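Long-range contacts in galactan 1,3-beta-galactosidase (Phanerochaete chrysosporium, PDB 7BYT), which probably releases galactose from beta-1,3-galactan chains as a family 43 glycoside hydrolase and holds galactose and calcium in a separate carbohydrate-binding module: residues A[366-371]-A[414-419]; A[316-321]-A[330-335]; A[324-329]-A[420-425]; A[342-347]-A[405-410]. One frame throughout, in Å; residues are numbered along the deposited sequence. Where two conformers were deposited one is given.

How the contacts relate
All four contacts lie in the C-terminal carbohydrate-binding module. From the N terminus, contact 2 is made first, closing the short hairpin of strands 319-322 and 330-333. Contact 3 starts in the turn of that hairpin and reaches the last strand, 420-426, so it crosses contact 2 and encloses the other two. Within its loop, contact 4 pairs strand 339-350 with strand 405-410, and contact 1 joins strand 367-373 to the loop leading into strand 420-426; these two cross, and their strands are neighbours in one sheet. Contacts 1, 2 and 3 converge on the bound galactose, and contacts 2 and 3 share the calcium ion.

Contact 1: residues A[366-371]-A[414-419]; sequences YRNVTV and QSNYAA. With NAG (2-acetamido-2-deoxy-beta-D-glucopyranose), chain B; GAL (beta-D-galactopyranose), chain G.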
# COMPACT_ATOMS: atom_id res chain seq x y z
N TYR A 366 -6.22 17.15 -0.50
CA TYR A 366 -7.41 16.40 -0.87
C TYR A 366 -8.55 17.33 -1.23
O TYR A 366 -8.70 18.41 -0.65
CB TYR A 366 -7.87 15.54 0.31
CG TYR A 366 -7.11 14.25 0.53
CD1 TYR A 366 -5.76 14.14 0.23
CD2 TYR A 366 -7.76 13.15 1.07
CE1 TYR A 366 -5.07 12.95 0.45
CE2 TYR A 366 -7.09 11.96 1.29
CZ TYR A 366 -5.75 11.87 0.98
OH TYR A 366 -5.08 10.69 1.21
N ARG A 367 -9.36 16.91 -2.19
CA ARG A 367 -10.69 17.44 -2.38
C ARG A 367 -11.67 16.37 -1.89
O ARG A 367 -11.28 15.37 -1.29
CB ARG A 367 -10.90 17.82 -3.85
CG ARG A 367 -10.05 19.01 -4.31
CD ARG A 367 -10.41 19.40 -5.72
NE ARG A 367 -9.57 20.50 -6.20
CZ ARG A 367 -9.87 21.25 -7.26
NH1 ARG A 367 -10.98 21.05 -7.95
NH2 ARG A 367 -9.03 22.22 -7.62
N ASN A 368 -12.95 16.57 -2.15
CA ASN A 368 -13.95 15.55 -1.86
C ASN A 368 -15.18 15.89 -2.69
O ASN A 368 -15.30 16.99 -3.22
CB ASN A 368 -14.30 15.49 -0.36
CG ASN A 368 -14.34 16.85 0.24
OD1 ASN A 368 -15.21 17.66 -0.09
ND2 ASN A 368 -13.38 17.13 1.11
N VAL A 369 -16.10 14.93 -2.76
CA VAL A 369 -17.31 15.09 -3.56
C VAL A 369 -18.49 14.49 -2.82
O VAL A 369 -18.39 13.41 -2.24
CB VAL A 369 -17.15 14.49 -4.98
CG1 VAL A 369 -16.99 12.96 -4.97
CG2 VAL A 369 -18.31 14.94 -5.88
N THR A 370 -19.62 15.20 -2.84
CA THR A 370 -20.84 14.63 -2.30
C THR A 370 -21.47 13.70 -3.33
O THR A 370 -21.40 13.93 -4.54
CB THR A 370 -21.85 15.72 -1.93
OG1 THR A 370 -22.21 16.44 -3.12
CG2 THR A 370 -21.26 16.67 -0.90
N VAL A 371 -22.10 12.64 -2.84
CA VAL A 371 -22.72 11.62 -3.68
C VAL A 371 -24.09 11.30 -3.11
O VAL A 371 -24.21 10.98 -1.92
CB VAL A 371 -21.86 10.34 -3.74
CG1 VAL A 371 -22.50 9.32 -4.67
CG2 VAL A 371 -20.44 10.66 -4.22
N GLN A 414 -22.12 21.14 -1.70
CA GLN A 414 -20.80 21.44 -1.16
C GLN A 414 -20.31 22.80 -1.65
O GLN A 414 -20.45 23.14 -2.83
CB GLN A 414 -19.80 20.34 -1.50
CG GLN A 414 -19.57 20.12 -2.99
CD GLN A 414 -18.63 18.97 -3.25
OE1 GLN A 414 -19.06 17.90 -3.68
NE2 GLN A 414 -17.34 19.17 -2.99
N SER A 415 -19.72 23.56 -0.73
CA SER A 415 -19.22 24.89 -1.08
C SER A 415 -17.85 24.83 -1.73
O SER A 415 -17.49 25.75 -2.47
CB SER A 415 -19.17 25.80 0.16
OG SER A 415 -18.35 25.24 1.16
N ASN A 416 -17.09 23.76 -1.50
CA ASN A 416 -15.77 23.60 -2.09
C ASN A 416 -15.89 22.92 -3.45
O ASN A 416 -16.86 22.21 -3.74
CB ASN A 416 -14.88 22.75 -1.18
CG ASN A 416 -15.46 21.36 -0.90
OD1 ASN A 416 -16.60 21.24 -0.44
ND2 ASN A 416 -14.68 20.32 -1.18
N TYR A 417 -14.89 23.14 -4.29
CA TYR A 417 -14.81 22.42 -5.55
C TYR A 417 -14.38 20.97 -5.31
O TYR A 417 -13.41 20.70 -4.59
CB TYR A 417 -13.82 23.10 -6.50
CG TYR A 417 -14.36 24.35 -7.15
CD1 TYR A 417 -15.40 24.29 -8.06
CD2 TYR A 417 -13.84 25.60 -6.82
CE1 TYR A 417 -15.90 25.44 -8.66
CE2 TYR A 417 -14.34 26.75 -7.41
CZ TYR A 417 -15.37 26.67 -8.32
OH TYR A 417 -15.86 27.82 -8.90
N ALA A 418 -15.14 20.06 -5.90
CA ALA A 418 -14.77 18.66 -5.94
C ALA A 418 -13.67 18.46 -6.99
O ALA A 418 -13.32 19.37 -7.74
CB ALA A 418 -15.99 17.82 -6.33
N ALA A 419 -13.14 17.24 -7.04
CA ALA A 419 -12.23 16.91 -8.13
C ALA A 419 -12.99 16.82 -9.45
O ALA A 419 -14.22 16.76 -9.49
CB ALA A 419 -11.50 15.60 -7.84
C1 NAG B . -13.27 18.45 1.66
C2 NAG B . -12.73 18.48 3.07
C3 NAG B . -12.46 19.92 3.50
C4 NAG B . -11.57 20.63 2.48
C5 NAG B . -12.16 20.47 1.08
C6 NAG B . -11.25 21.01 -0.01
C7 NAG B . -13.31 16.78 4.75
C8 NAG B . -14.39 16.22 5.62
N2 NAG B . -13.66 17.83 3.99
O3 NAG B . -11.81 19.89 4.77
O4 NAG B . -11.51 22.02 2.75
O5 NAG B . -12.35 19.09 0.79
O6 NAG B . -11.83 20.81 -1.29
O7 NAG B . -12.16 16.34 4.76
C1 GAL G . -9.21 23.03 -11.29
C2 GAL G . -10.25 22.09 -11.89
C3 GAL G . -11.57 22.84 -12.18
C4 GAL G . -12.08 23.55 -10.92
C5 GAL G . -10.94 24.41 -10.40
C6 GAL G . -11.25 25.11 -9.09
O1 GAL G . -8.07 22.29 -10.90
O2 GAL G . -9.77 21.54 -13.10
O3 GAL G . -12.58 21.94 -12.65
O4 GAL G . -12.43 22.60 -9.89
O5 GAL G . -9.75 23.63 -10.15
O6 GAL G . -10.28 26.15 -8.84
O HOH W 1 -17.36 19.04 0.99
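Gln414, in the loop between strands 405-410 and 420-426, lies against strand 367-373 at one side of the beta-sandwich of this CBM6/CBM35-type module. Its CG sits between the backbone N and the carbonyl carbon (chi1 61°), and the extended chain beyond lays the amide beside the strand. Gln414 OE1 accepts from Thr370 N at 2.9 Å, while its NE2 donates almost straight (173°) to Asn368 O at 3.0 Å, so the one amide serves the strand backbone much as a neighbouring peptide would. Asn416 comes next. Its ND2 meets Asn368 OD1 at 2.9 Å, the two amide planes 63° apart, and donates also to O6 of the N-acetylglucosamine that is covalently linked to Asn368 ND2. A water donating to both Asn368 OD1 and Asn416 OD1 adds a second link between these side chains. Tyr417 turns its ring away from the strand and presents one face to galactose C6, which stands 3.4 Å above the ring plane and is offset toward the rim. Ala418 O then accepts from Arg367 NH1 at 2.9 Å, the oxygen lying close to the guanidinium plane; the same nitrogen donates to galactose O4, NH2 bonds O5, and Asp363 forms a salt bridge with NE. Each arm of this arginine is thereby fixed. Ala418 CB also packs on Val369 CG2 at 3.7 Å. Finally, Ala419 N is hydrogen-bonded to Gln383 OE1.

Contact 2: residues A[316-321]-A[330-335]; sequences GSSTIL and KAVGYL. With CA (calcium ion), chain E; GAL (beta-D-galactopyranose), chain G; ACY (acetic acid), chain I.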
# COMPACT_ATOMS: atom_id res chain seq x y z
N GLY A 316 -26.23 23.37 -12.92
CA GLY A 316 -25.50 24.49 -12.35
C GLY A 316 -24.27 24.83 -13.18
O GLY A 316 -24.31 24.83 -14.42
N SER A 317 -23.16 25.10 -12.50
CA SER A 317 -21.98 25.71 -13.11
C SER A 317 -20.91 24.70 -13.51
O SER A 317 -19.76 25.09 -13.74
CB SER A 317 -21.40 26.76 -12.17
OG SER A 317 -21.47 26.33 -10.82
N SER A 318 -21.23 23.41 -13.57
CA SER A 318 -20.21 22.45 -13.98
C SER A 318 -19.95 22.54 -15.48
O SER A 318 -20.79 23.02 -16.26
CB SER A 318 -20.63 21.03 -13.59
OG SER A 318 -21.89 20.70 -14.17
N THR A 319 -18.77 22.08 -15.89
CA THR A 319 -18.31 22.25 -17.27
C THR A 319 -17.79 20.93 -17.82
O THR A 319 -17.63 19.94 -17.09
CB THR A 319 -17.15 23.25 -17.33
OG1 THR A 319 -16.06 22.74 -16.55
CG2 THR A 319 -17.56 24.61 -16.78
N ILE A 320 -17.52 20.92 -19.12
CA ILE A 320 -16.85 19.79 -19.77
C ILE A 320 -15.39 20.15 -19.98
O ILE A 320 -15.08 21.17 -20.61
CB ILE A 320 -17.53 19.42 -21.10
CG1 ILE A 320 -18.97 18.98 -20.88
CG2 ILE A 320 -16.72 18.34 -21.83
CD1 ILE A 320 -19.11 17.83 -19.93
N LEU A 321 -14.49 19.33 -19.45
CA LEU A 321 -13.05 19.46 -19.64
C LEU A 321 -12.59 18.45 -20.68
O LEU A 321 -13.12 17.35 -20.76
CB LEU A 321 -12.31 19.14 -18.34
CG LEU A 321 -12.67 19.97 -17.11
CD1 LEU A 321 -11.90 19.49 -15.88
CD2 LEU A 321 -12.37 21.43 -17.40
N LYS A 330 -12.53 13.26 -22.04
CA LYS A 330 -13.33 14.30 -21.42
C LYS A 330 -13.61 13.95 -19.96
O LYS A 330 -13.58 12.79 -19.55
CB LYS A 330 -14.65 14.52 -22.17
CG LYS A 330 -14.46 15.02 -23.60
CD LYS A 330 -15.79 15.36 -24.24
CE LYS A 330 -15.59 15.91 -25.65
NZ LYS A 330 -14.26 16.58 -25.81
N ALA A 331 -13.89 15.00 -19.18
CA ALA A 331 -14.26 14.88 -17.78
C ALA A 331 -15.20 16.03 -17.47
O ALA A 331 -15.38 16.94 -18.28
CB ALA A 331 -13.03 14.94 -16.87
N VAL A 332 -15.81 16.00 -16.29
CA VAL A 332 -16.67 17.09 -15.84
C VAL A 332 -15.90 17.89 -14.80
O VAL A 332 -15.42 17.34 -13.81
CB VAL A 332 -18.00 16.56 -15.28
CG1 VAL A 332 -18.83 17.73 -14.71
CG2 VAL A 332 -18.78 15.84 -16.37
N GLY A 333 -15.78 19.20 -15.05
CA GLY A 333 -15.07 20.10 -14.18
C GLY A 333 -16.02 21.06 -13.47
O GLY A 333 -17.23 21.05 -13.67
N TYR A 334 -15.43 21.90 -12.62
CA TYR A 334 -16.20 22.85 -11.81
C TYR A 334 -17.37 22.16 -11.10
O TYR A 334 -18.50 22.65 -11.08
CB TYR A 334 -16.59 24.10 -12.62
CG TYR A 334 -15.36 24.97 -12.82
CD1 TYR A 334 -14.46 24.71 -13.85
CD2 TYR A 334 -15.07 26.00 -11.94
CE1 TYR A 334 -13.31 25.47 -14.00
CE2 TYR A 334 -13.93 26.77 -12.09
CZ TYR A 334 -13.07 26.50 -13.12
OH TYR A 334 -11.93 27.28 -13.26
N LEU A 335 -17.09 20.99 -10.54
CA LEU A 335 -18.05 20.26 -9.73
C LEU A 335 -17.96 20.75 -8.29
O LEU A 335 -16.89 21.14 -7.81
CB LEU A 335 -17.77 18.76 -9.77
CG LEU A 335 -18.25 18.07 -11.05
CD1 LEU A 335 -17.74 16.64 -11.04
CD2 LEU A 335 -19.78 18.10 -11.13
CA CA E . -14.52 10.65 -19.24
C1 GAL G . -9.21 23.03 -11.29
C2 GAL G . -10.25 22.09 -11.89
C3 GAL G . -11.57 22.84 -12.18
C4 GAL G . -12.08 23.55 -10.92
C5 GAL G . -10.94 24.41 -10.40
C6 GAL G . -11.25 25.11 -9.09
O1 GAL G . -8.07 22.29 -10.90
O2 GAL G . -9.77 21.54 -13.10
O3 GAL G . -12.58 21.94 -12.65
O4 GAL G . -12.43 22.60 -9.89
O5 GAL G . -9.75 23.63 -10.15
O6 GAL G . -10.28 26.15 -8.84
C ACY I . -28.74 24.29 -14.72
O ACY I . -28.94 23.05 -14.47
OXT ACY I . -27.95 25.03 -14.15
CH3 ACY I . -29.60 24.80 -15.81
O HOH W 2 -19.24 25.09 -10.03
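Thr319 and Gly333 exchange both of their backbone hydrogen bonds, N to O at 2.9 Å in each direction, and Leu321 and Ala331 do the same two residues further on. These are the hydrogen-bonded pairs of the antiparallel ladder; Ile320 and Val332 form the non-hydrogen-bonded pair between them. CA-H...O contacts reinforce the ladder, the shortest from Lys330 CA to Leu321 O at 3.1 Å. Apolar contacts divide by face. On that of Ile320 and Val332, Ile320 CD1 reaches Val332 CG2 at 4.1 Å. On the other, Leu321 CD1 lies over Gly333 CA at 3.6 Å, and Leu321 CG occupies the direction a CB would take there, which fits a glycine. Among the ligand contacts, Tyr334 N donates to galactose O3 at 2.9 Å and 171°. With CG anti to the carbonyl carbon (chi1 -73°), the Tyr334 ring takes the sugar on one face, C4 standing 3.7 Å above its centre, the placing of a CH-pi contact. Thr319 OG1 meets the edge of that ring, 3.7 Å from Tyr334 CD1. Were Tyr334 replaced by an alanine, the sugar would probably lose the ring stacked under C4, though not the backbone bond to O3, and a gap would open beside Thr319 OG1. Lys330 O binds calcium at 2.4 Å. The arrangement is a beta hairpin with a metal site at one strand end and a galactose-binding site at the other.

Contact 3: residues A[324-329]-A[420-425]; sequences SGFSGG and DLDKII. With CA (calcium ion), chain E; GAL (beta-D-galactopyranose), chain G.
Asp422 reaches from the last strand to the backbone of Ser327 in the loop 324-329. Its CB heads toward the loop. CG lies anti to the backbone N (chi1 178°), which brings the carboxylate within reach of both Ser327 N and the calcium ion. Asp422 OD1 binds calcium at 2.3 Å and stands 3.6 Å from Phe326 CB. Asp422 OD2 accepts from Ser327 N at 2.9 Å through its syn lone pair (N-H...O angle 157°), and Phe326 CA comes within 3.4 Å of it. The main-chain O of Asp422 adds a longer metal bond of 2.6 Å, so this residue chelates the ion with backbone and side chain together, at a classic beta bulge where Asp422 and Lys423 both face Tyr358. From the loop, Ser327 O binds calcium at 2.4 Å. Glu308, Glu310 and Lys330 bring the remaining ligands, making seven protein oxygens in all. Nearby, Lys423 NZ, also hydrogen-bonded to Ser306 OG, shares a water with Ser327 OG, and Asp420 takes galactose O3 and O2 on its two oxygens. The calcium charge probably offsets much of the repulsion among the three carboxylates, tying the loop to the strand.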
# COMPACT_ATOMS: atom_id res chain seq x y z
N SER A 324 -6.13 14.45 -22.49
CA SER A 324 -5.71 13.14 -22.95
C SER A 324 -5.65 12.13 -21.81
O SER A 324 -5.58 10.92 -22.07
CB SER A 324 -4.33 13.21 -23.59
OG SER A 324 -3.38 13.75 -22.69
N GLY A 325 -5.63 12.59 -20.57
CA GLY A 325 -5.55 11.67 -19.46
C GLY A 325 -6.87 11.09 -19.04
O GLY A 325 -6.90 10.23 -18.14
N PHE A 326 -7.96 11.53 -19.66
CA PHE A 326 -9.31 11.12 -19.30
C PHE A 326 -9.80 10.03 -20.23
O PHE A 326 -9.54 10.07 -21.44
CB PHE A 326 -10.29 12.28 -19.44
CG PHE A 326 -9.93 13.50 -18.64
CD1 PHE A 326 -9.53 13.41 -17.31
CD2 PHE A 326 -10.05 14.76 -19.22
CE1 PHE A 326 -9.22 14.57 -16.59
CE2 PHE A 326 -9.75 15.91 -18.50
CZ PHE A 326 -9.33 15.81 -17.19
N SER A 327 -10.55 9.08 -19.68
CA SER A 327 -11.37 8.20 -20.50
C SER A 327 -12.30 9.01 -21.39
O SER A 327 -12.96 9.95 -20.94
CB SER A 327 -12.20 7.27 -19.62
OG SER A 327 -12.79 6.25 -20.40
N GLY A 328 -12.35 8.64 -22.67
CA GLY A 328 -13.14 9.41 -23.61
C GLY A 328 -12.59 10.78 -23.93
O GLY A 328 -13.23 11.53 -24.68
N GLY A 329 -11.41 11.12 -23.42
CA GLY A 329 -10.84 12.44 -23.61
C GLY A 329 -11.56 13.56 -22.90
O GLY A 329 -11.24 14.73 -23.15
N ASP A 420 -12.24 16.79 -10.53
CA ASP A 420 -12.82 16.65 -11.86
C ASP A 420 -13.14 15.19 -12.13
O ASP A 420 -12.27 14.32 -12.00
CB ASP A 420 -11.83 17.16 -12.90
CG ASP A 420 -11.47 18.62 -12.70
OD1 ASP A 420 -12.36 19.39 -12.26
OD2 ASP A 420 -10.31 18.99 -12.99
N LEU A 421 -14.38 14.90 -12.49
CA LEU A 421 -14.85 13.51 -12.56
C LEU A 421 -14.75 13.02 -14.00
O LEU A 421 -15.39 13.57 -14.90
CB LEU A 421 -16.30 13.42 -12.07
CG LEU A 421 -16.81 12.00 -11.84
CD1 LEU A 421 -16.00 11.24 -10.79
CD2 LEU A 421 -18.30 12.04 -11.46
N ASP A 422 -13.97 11.96 -14.19
CA ASP A 422 -13.75 11.38 -15.51
C ASP A 422 -14.84 10.36 -15.84
O ASP A 422 -15.51 10.46 -16.88
CB ASP A 422 -12.37 10.72 -15.52
CG ASP A 422 -12.03 10.05 -16.82
OD1 ASP A 422 -12.77 10.22 -17.81
OD2 ASP A 422 -10.98 9.36 -16.86
N LYS A 423 -15.03 9.40 -14.96
CA LYS A 423 -16.00 8.33 -15.16
C LYS A 423 -16.17 7.64 -13.81
O LYS A 423 -15.43 7.90 -12.86
CB LYS A 423 -15.51 7.33 -16.22
CG LYS A 423 -14.28 6.50 -15.82
CD LYS A 423 -14.08 5.38 -16.81
CE LYS A 423 -13.08 4.35 -16.37
NZ LYS A 423 -13.28 3.14 -17.24
N ILE A 424 -17.15 6.74 -13.76
CA ILE A 424 -17.29 5.83 -12.63
C ILE A 424 -17.34 4.41 -13.19
O ILE A 424 -17.69 4.19 -14.36
CB ILE A 424 -18.53 6.12 -11.77
CG1 ILE A 424 -19.82 5.81 -12.53
CG2 ILE A 424 -18.51 7.58 -11.30
CD1 ILE A 424 -21.08 5.97 -11.65
N ILE A 425 -16.95 3.46 -12.36
CA ILE A 425 -17.10 2.04 -12.67
C ILE A 425 -17.92 1.41 -11.55
O ILE A 425 -17.55 1.50 -10.38
CB ILE A 425 -15.76 1.32 -12.84
CG1 ILE A 425 -14.85 2.02 -13.86
CG2 ILE A 425 -16.03 -0.12 -13.30
CD1 ILE A 425 -13.56 1.24 -14.13
CA CA E . -14.52 10.65 -19.24
C1 GAL G . -9.21 23.03 -11.29
C2 GAL G . -10.25 22.09 -11.89
C3 GAL G . -11.57 22.84 -12.18
C4 GAL G . -12.08 23.55 -10.92
C5 GAL G . -10.94 24.41 -10.40
C6 GAL G . -11.25 25.11 -9.09
O1 GAL G . -8.07 22.29 -10.90
O2 GAL G . -9.77 21.54 -13.10
O3 GAL G . -12.58 21.94 -12.65
O4 GAL G . -12.43 22.60 -9.89
O5 GAL G . -9.75 23.63 -10.15
O6 GAL G . -10.28 26.15 -8.84
O HOH W 3 -12.69 3.78 -19.80

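Contact 4: residues A[342-347]-A[405-410]; sequences TINNVQ and ENSITF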
# COMPACT_ATOMS: atom_id res chain seq x y z
N THR A 342 -25.17 14.35 -12.94
CA THR A 342 -26.00 13.20 -12.60
C THR A 342 -25.79 12.12 -13.64
O THR A 342 -25.96 12.36 -14.84
CB THR A 342 -27.47 13.61 -12.52
OG1 THR A 342 -27.62 14.58 -11.47
CG2 THR A 342 -28.35 12.41 -12.23
N ILE A 343 -25.40 10.93 -13.19
CA ILE A 343 -25.23 9.79 -14.07
C ILE A 343 -26.48 8.92 -13.93
O ILE A 343 -26.82 8.49 -12.82
CB ILE A 343 -23.94 9.02 -13.74
CG1 ILE A 343 -22.73 9.94 -13.96
CG2 ILE A 343 -23.83 7.77 -14.60
CD1 ILE A 343 -21.39 9.26 -13.76
N ASN A 344 -27.17 8.71 -15.04
CA ASN A 344 -28.47 8.04 -15.05
C ASN A 344 -28.34 6.65 -15.67
O ASN A 344 -27.32 6.29 -16.25
CB ASN A 344 -29.49 8.86 -15.85
CG ASN A 344 -29.87 10.15 -15.15
OD1 ASN A 344 -30.41 10.12 -14.05
ND2 ASN A 344 -29.58 11.28 -15.78
N ASN A 345 -29.41 5.87 -15.50
CA ASN A 345 -29.51 4.55 -16.11
C ASN A 345 -28.37 3.63 -15.67
O ASN A 345 -27.81 2.87 -16.47
CB ASN A 345 -29.60 4.64 -17.64
CG ASN A 345 -30.89 5.30 -18.09
OD1 ASN A 345 -30.87 6.25 -18.86
ND2 ASN A 345 -32.01 4.79 -17.60
N VAL A 346 -28.02 3.70 -14.39
CA VAL A 346 -27.02 2.81 -13.82
C VAL A 346 -27.76 1.55 -13.38
O VAL A 346 -28.48 1.57 -12.39
CB VAL A 346 -26.27 3.47 -12.66
CG1 VAL A 346 -25.36 2.46 -11.98
CG2 VAL A 346 -25.46 4.66 -13.16
N GLN A 347 -27.60 0.47 -14.14
CA GLN A 347 -28.34 -0.75 -13.85
C GLN A 347 -27.60 -1.56 -12.79
O GLN A 347 -26.37 -1.60 -12.76
CB GLN A 347 -28.50 -1.57 -15.14
CG GLN A 347 -29.11 -2.96 -14.95
CD GLN A 347 -30.56 -2.94 -14.47
OE1 GLN A 347 -31.27 -1.93 -14.61
NE2 GLN A 347 -31.01 -4.05 -13.90
N GLU A 405 -32.86 0.37 -12.23
CA GLU A 405 -32.14 1.54 -12.69
C GLU A 405 -31.86 2.49 -11.53
O GLU A 405 -32.64 2.61 -10.58
CB GLU A 405 -32.91 2.27 -13.81
CG GLU A 405 -33.10 1.44 -15.08
CD GLU A 405 -31.82 1.20 -15.88
OE1 GLU A 405 -30.74 1.64 -15.44
OE2 GLU A 405 -31.89 0.57 -16.95
N ASN A 406 -30.72 3.16 -11.62
CA ASN A 406 -30.24 4.05 -10.57
C ASN A 406 -29.73 5.34 -11.20
O ASN A 406 -29.29 5.36 -12.35
CB ASN A 406 -29.08 3.43 -9.80
CG ASN A 406 -29.50 2.23 -8.98
OD1 ASN A 406 -29.82 2.37 -7.80
ND2 ASN A 406 -29.52 1.06 -9.60
N SER A 407 -29.81 6.40 -10.41
CA SER A 407 -29.26 7.70 -10.76
C SER A 407 -28.33 8.10 -9.63
O SER A 407 -28.65 7.89 -8.45
CB SER A 407 -30.41 8.71 -10.87
OG SER A 407 -29.97 9.99 -11.27
N ILE A 408 -27.17 8.66 -9.97
CA ILE A 408 -26.19 9.07 -8.97
C ILE A 408 -25.80 10.51 -9.27
O ILE A 408 -25.35 10.81 -10.39
CB ILE A 408 -24.95 8.17 -8.96
CG1 ILE A 408 -25.36 6.69 -8.85
CG2 ILE A 408 -24.05 8.55 -7.81
CD1 ILE A 408 -24.18 5.71 -8.95
N THR A 409 -25.99 11.40 -8.30
CA THR A 409 -25.68 12.82 -8.47
C THR A 409 -24.45 13.18 -7.65
O THR A 409 -24.34 12.78 -6.48
CB THR A 409 -26.86 13.71 -8.09
OG1 THR A 409 -27.94 13.47 -9.01
CG2 THR A 409 -26.48 15.17 -8.18
N PHE A 410 -23.53 13.91 -8.27
CA PHE A 410 -22.26 14.30 -7.67
C PHE A 410 -22.19 15.81 -7.52
O PHE A 410 -22.52 16.55 -8.45
CB PHE A 410 -21.10 13.87 -8.57
CG PHE A 410 -21.01 12.39 -8.75
CD1 PHE A 410 -21.74 11.75 -9.75
CD2 PHE A 410 -20.22 11.62 -7.91
CE1 PHE A 410 -21.68 10.38 -9.91
CE2 PHE A 410 -20.15 10.24 -8.06
CZ PHE A 410 -20.88 9.62 -9.07
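Ile343 and Ile408 bond each other twice through their backbones. Ile343 N donates to Ile408 O at 2.8 Å, close to straight (164°), and Ile408 N returns a bond to Ile343 O at 2.9 Å. Beside them the Thr342 and Thr409 hydroxyls meet at 2.7 Å between the OG1 atoms, a hydrogen bond in which either may donate. Each OG1 lies anti to its carbonyl carbon (chi1 -63° in Thr342), which points the two oxygens at one another on the face away from the isoleucines. Further along, the register slips: Asn345, with positive phi, is an extra residue on its strand, and beyond it Val346 N donates to Asn406 O at 2.9 Å. The return bond from Asn406 N to Val346 O is weak and bent, but Asn406 ND2 reaches that oxygen as well, at 3.0 Å, coming nearly along the C=O axis. These antiparallel strands sit centrally in one sheet of the beta-jelly-roll sandwich common to CBM6 and CBM35 modules. On the inner face Ile343 CD1 touches Phe410 CE1 at 4.0 Å. Behind this pair, Ile424 of the opposing sheet packs on both side chains, and Leu421 adds to Phe410, while Tyr307 lies against Ile343 and Val346. The orientation of the Asn406 amide is set from outside by OD1, which accepts from Asn402 N and from Asn374 ND2. With Asn406 exchanged for an alanine, Val346 O would probably keep little more than its weak backbone bond, and both Asn402 N and Asn374 ND2 would lose this acceptor.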